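Local coordinates for protein bowman-Birk type bran trypsin inhibitor (Oryza sativa, PDB 2QN5) that probably inhibits trypsin-like serine proteases, this chain being a two-repeat Bowman-Birk portion of a longer protein, at residues F66-D77 / D120-K131. Sequence-based numbering, arbitrary orientation.
Sequences FCTPRPWGDCCD and DRFTGHPGPVCK
The disulfide between C75 and C130, SG to SG 2.0 Å with a torsion of 98° about the S-S bond, ties the start of the second repeat of this chain (70-133) to its C-terminal end. Beside it the D77 carboxylate receives the backbone N atoms of C130 and K131: OD1 takes K131 N through its syn lone pair at 2.5 Å and C130 N more weakly. C76 N makes a weak bond of 3.3 Å to P128 O, and C76 O meets V129 CA in a C-H...O contact.

Farther along, the extended R70 side chain lays its guanidinium beneath H125 O, 3.4 Å above its centre. The H125 ring stands nearly upright to that plane, at 79°, with ND1 2.8 Å from R70 NH1, while its NE2 is hydrogen-bonded to N10 of the first repeat. F66, also of the first repeat, turns a ring edge to G127, CE1 to CA 3.6 Å, and R70 NE lies over one ring face. F122, its CG anti to the backbone N (chi1 174°), packs CD2 on P71 CD in a right-angle crossing. Its ring and the six-membered ring of W72 are near parallel but slid apart, centroids 5.7 Å apart.

Both segments are irregular loops following strand 54-59; 66-77 crosses the repeat junction, C67-C7 closing within the first repeat and C76-C91 within the second.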
loop_
_atom_site.group_PDB
_atom_site.type_symbol
_atom_site.label_atom_id
_atom_site.label_comp_id
_atom_site.label_asym_id
_atom_site.label_seq_id
_atom_site.Cartn_x
_atom_site.Cartn_y
_atom_site.Cartn_z
ATOM N N PHE A 66 9.784 11.010 17.613
ATOM C CA PHE A 66 8.716 11.365 18.530
ATOM C C PHE A 66 9.000 12.740 19.108
ATOM O O PHE A 66 10.094 13.282 18.957
ATOM C CB PHE A 66 8.591 10.339 19.652
ATOM C CG PHE A 66 8.024 9.026 19.204
ATOM C CD1 PHE A 66 8.857 7.960 18.896
ATOM C CD2 PHE A 66 6.648 8.867 19.059
ATOM C CE1 PHE A 66 8.327 6.746 18.443
ATOM C CE2 PHE A 66 6.105 7.663 18.609
ATOM C CZ PHE A 66 6.943 6.598 18.300
ATOM N N CYS A 67 7.997 13.310 19.757
ATOM C CA CYS A 67 8.142 14.623 20.366
ATOM C C CYS A 67 8.661 14.469 21.799
ATOM O O CYS A 67 9.341 15.349 22.325
ATOM C CB CYS A 67 6.795 15.339 20.371
ATOM S SG CYS A 67 6.091 15.682 18.719
ATOM N N THR A 68 8.336 13.333 22.408
ATOM C CA THR A 68 8.732 13.011 23.774
ATOM C C THR A 68 9.238 11.572 23.802
ATOM O O THR A 68 8.476 10.643 23.552
ATOM C CB THR A 68 7.526 13.137 24.721
ATOM O OG1 THR A 68 6.350 12.663 24.056
ATOM C CG2 THR A 68 7.324 14.587 25.152
ATOM N N PRO A 69 10.527 11.363 24.134
ATOM C CA PRO A 69 11.100 10.008 24.174
ATOM C C PRO A 69 10.321 8.936 24.926
ATOM O O PRO A 69 9.391 9.213 25.684
ATOM C CB PRO A 69 12.507 10.231 24.739
ATOM C CG PRO A 69 12.370 11.475 25.533
ATOM C CD PRO A 69 11.476 12.346 24.680
ATOM N N ARG A 70 10.732 7.696 24.705
ATOM C CA ARG A 70 10.088 6.547 25.302
ATOM C C ARG A 70 11.079 5.638 25.991
ATOM O O ARG A 70 12.165 5.402 25.492
ATOM C CB ARG A 70 9.372 5.779 24.211
ATOM C CG ARG A 70 8.305 6.604 23.546
ATOM C CD ARG A 70 8.086 6.218 22.107
ATOM N NE ARG A 70 6.999 7.005 21.531
ATOM C CZ ARG A 70 5.736 6.945 21.942
ATOM N NH1 ARG A 70 4.813 7.696 21.361
ATOM N NH2 ARG A 70 5.396 6.127 22.929
ATOM N N PRO A 71 10.691 5.088 27.142
ATOM C CA PRO A 71 11.545 4.192 27.919
ATOM C C PRO A 71 12.417 3.333 27.016
ATOM O O PRO A 71 13.629 3.232 27.214
ATOM C CB PRO A 71 10.535 3.369 28.700
ATOM C CG PRO A 71 9.440 4.367 28.967
ATOM C CD PRO A 71 9.297 5.042 27.628
ATOM N N TRP A 72 11.778 2.730 26.016
ATOM C CA TRP A 72 12.433 1.860 25.035
ATOM C C TRP A 72 13.590 2.643 24.432
ATOM O O TRP A 72 14.383 2.130 23.638
ATOM C CB TRP A 72 11.408 1.453 23.952
ATOM C CG TRP A 72 10.044 1.195 24.549
ATOM C CD1 TRP A 72 9.748 0.290 25.527
ATOM C CD2 TRP A 72 8.843 1.955 24.336
ATOM N NE1 TRP A 72 8.449 0.445 25.948
ATOM C CE2 TRP A 72 7.869 1.460 25.236
ATOM C CE3 TRP A 72 8.497 3.003 23.482
ATOM C CZ2 TRP A 72 6.569 1.982 25.308
ATOM C CZ3 TRP A 72 7.200 3.523 23.552
ATOM C CH2 TRP A 72 6.254 3.008 24.464
ATOM N N GLY A 73 13.668 3.903 24.843
ATOM C CA GLY A 73 14.703 4.796 24.379
ATOM C C GLY A 73 14.419 5.302 22.982
ATOM O O GLY A 73 14.282 6.510 22.754
ATOM N N ASP A 74 14.301 4.377 22.039
ATOM C CA ASP A 74 14.074 4.777 20.671
ATOM C C ASP A 74 13.550 3.628 19.832
ATOM O O ASP A 74 12.364 3.596 19.505
ATOM C CB ASP A 74 15.383 5.297 20.096
ATOM C CG ASP A 74 15.191 6.014 18.805
ATOM O OD1 ASP A 74 14.513 7.063 18.823
ATOM O OD2 ASP A 74 15.710 5.524 17.779
ATOM N N CYS A 75 14.436 2.699 19.472
ATOM C CA CYS A 75 14.055 1.533 18.672
ATOM C C CYS A 75 13.956 0.325 19.593
ATOM O O CYS A 75 14.479 0.343 20.711
ATOM C CB CYS A 75 15.104 1.227 17.594
ATOM S SG CYS A 75 16.577 0.383 18.258
ATOM N N CYS A 76 13.293 -0.720 19.108
ATOM C CA CYS A 76 13.114 -1.970 19.849
ATOM C C CYS A 76 12.659 -3.028 18.850
ATOM O O CYS A 76 11.611 -2.872 18.225
ATOM C CB CYS A 76 12.050 -1.807 20.944
ATOM S SG CYS A 76 11.515 -3.379 21.708
ATOM N N ASP A 77 13.436 -4.096 18.691
ATOM C CA ASP A 77 13.073 -5.149 17.746
ATOM C C ASP A 77 11.928 -6.049 18.211
ATOM O O ASP A 77 11.082 -6.454 17.406
ATOM C CB ASP A 77 14.303 -5.983 17.384
ATOM C CG ASP A 77 15.134 -5.333 16.295
ATOM O OD1 ASP A 77 14.574 -5.075 15.207
ATOM O OD2 ASP A 77 16.336 -5.079 16.520
ATOM N N ASP A 120 9.202 -0.634 31.234
ATOM C CA ASP A 120 8.585 0.586 31.761
ATOM C C ASP A 120 7.056 0.592 31.689
ATOM O O ASP A 120 6.451 0.110 30.721
ATOM C CB ASP A 120 9.137 1.821 31.050
ATOM C CG ASP A 120 10.357 2.392 31.735
ATOM O OD1 ASP A 120 11.375 1.684 31.823
ATOM O OD2 ASP A 120 10.294 3.553 32.189
ATOM N N ARG A 121 6.438 1.154 32.721
ATOM C CA ARG A 121 4.988 1.210 32.808
ATOM C C ARG A 121 4.349 2.105 31.749
ATOM O O ARG A 121 3.162 1.961 31.439
ATOM C CB ARG A 121 4.576 1.680 34.205
ATOM C CG ARG A 121 5.190 0.876 35.347
ATOM C CD ARG A 121 4.897 -0.622 35.221
ATOM N NE ARG A 121 5.869 -1.325 34.380
ATOM C CZ ARG A 121 5.778 -2.610 34.041
ATOM N NH1 ARG A 121 6.712 -3.158 33.280
ATOM N NH2 ARG A 121 4.751 -3.345 34.450
ATOM N N PHE A 122 5.141 3.021 31.197
ATOM C CA PHE A 122 4.650 3.952 30.174
ATOM C C PHE A 122 4.018 3.266 28.944
ATOM O O PHE A 122 4.493 2.221 28.472
ATOM C CB PHE A 122 5.791 4.896 29.732
ATOM C CG PHE A 122 5.424 5.804 28.581
ATOM C CD1 PHE A 122 4.338 6.678 28.679
ATOM C CD2 PHE A 122 6.153 5.774 27.396
ATOM C CE1 PHE A 122 3.982 7.508 27.610
ATOM C CE2 PHE A 122 5.808 6.597 26.322
ATOM C CZ PHE A 122 4.720 7.465 26.430
ATOM N N THR A 123 2.945 3.872 28.435
ATOM C CA THR A 123 2.230 3.344 27.275
ATOM C C THR A 123 2.556 4.123 26.000
ATOM O O THR A 123 3.612 4.750 25.887
ATOM C CB THR A 123 0.708 3.413 27.480
ATOM O OG1 THR A 123 0.257 4.749 27.223
ATOM C CG2 THR A 123 0.346 3.023 28.908
ATOM N N GLY A 124 1.636 4.065 25.039
ATOM C CA GLY A 124 1.827 4.765 23.784
ATOM C C GLY A 124 2.380 3.917 22.648
ATOM O O GLY A 124 3.172 2.987 22.860
ATOM N N HIS A 125 1.942 4.262 21.438
ATOM C CA HIS A 125 2.329 3.617 20.179
ATOM C C HIS A 125 3.835 3.408 20.049
ATOM O O HIS A 125 4.598 4.364 19.927
ATOM C CB HIS A 125 1.842 4.492 19.039
ATOM C CG HIS A 125 1.572 5.898 19.468
ATOM N ND1 HIS A 125 2.460 6.617 20.238
ATOM C CD2 HIS A 125 0.491 6.695 19.297
ATOM C CE1 HIS A 125 1.939 7.796 20.525
ATOM N NE2 HIS A 125 0.744 7.869 19.967
ATOM N N PRO A 126 4.279 2.148 20.041
ATOM C CA PRO A 126 5.709 1.877 19.921
ATOM C C PRO A 126 6.269 2.398 18.613
ATOM O O PRO A 126 5.584 2.439 17.587
ATOM C CB PRO A 126 5.769 0.363 19.997
ATOM C CG PRO A 126 4.523 -0.033 19.279
ATOM C CD PRO A 126 3.498 0.913 19.869
ATOM N N GLY A 127 7.525 2.812 18.652
ATOM C CA GLY A 127 8.150 3.302 17.445
ATOM C C GLY A 127 8.602 2.089 16.674
ATOM O O GLY A 127 8.139 0.987 16.945
ATOM N N PRO A 128 9.515 2.254 15.715
ATOM C CA PRO A 128 10.020 1.142 14.909
ATOM C C PRO A 128 10.878 0.138 15.682
ATOM O O PRO A 128 11.025 0.228 16.904
ATOM C CB PRO A 128 10.810 1.853 13.812
ATOM C CG PRO A 128 11.330 3.057 14.508
ATOM C CD PRO A 128 10.117 3.525 15.280
ATOM N N VAL A 129 11.433 -0.824 14.948
ATOM C CA VAL A 129 12.293 -1.851 15.522
ATOM C C VAL A 129 13.730 -1.458 15.211
ATOM O O VAL A 129 13.968 -0.439 14.558
ATOM C CB VAL A 129 11.996 -3.251 14.920
ATOM C CG1 VAL A 129 10.587 -3.694 15.293
ATOM C CG2 VAL A 129 12.149 -3.212 13.409
ATOM N N CYS A 130 14.686 -2.267 15.660
ATOM C CA CYS A 130 16.089 -1.944 15.434
ATOM C C CYS A 130 16.746 -2.632 14.230
ATOM O O CYS A 130 17.486 -1.995 13.472
ATOM C CB CYS A 130 16.878 -2.249 16.700
ATOM S SG CYS A 130 16.123 -1.607 18.232
ATOM N N LYS A 131 16.483 -3.928 14.066
ATOM C CA LYS A 131 17.042 -4.701 12.951
ATOM C C LYS A 131 16.086 -4.716 11.762
ATOM O O LYS A 131 15.691 -5.830 11.340
ATOM C CB LYS A 131 17.342 -6.151 13.378
ATOM C CG LYS A 131 18.492 -6.299 14.376
ATOM C CD LYS A 131 19.034 -7.734 14.454
ATOM C CE LYS A 131 18.028 -8.721 15.026
ATOM N NZ LYS A 131 16.878 -8.940 14.117
#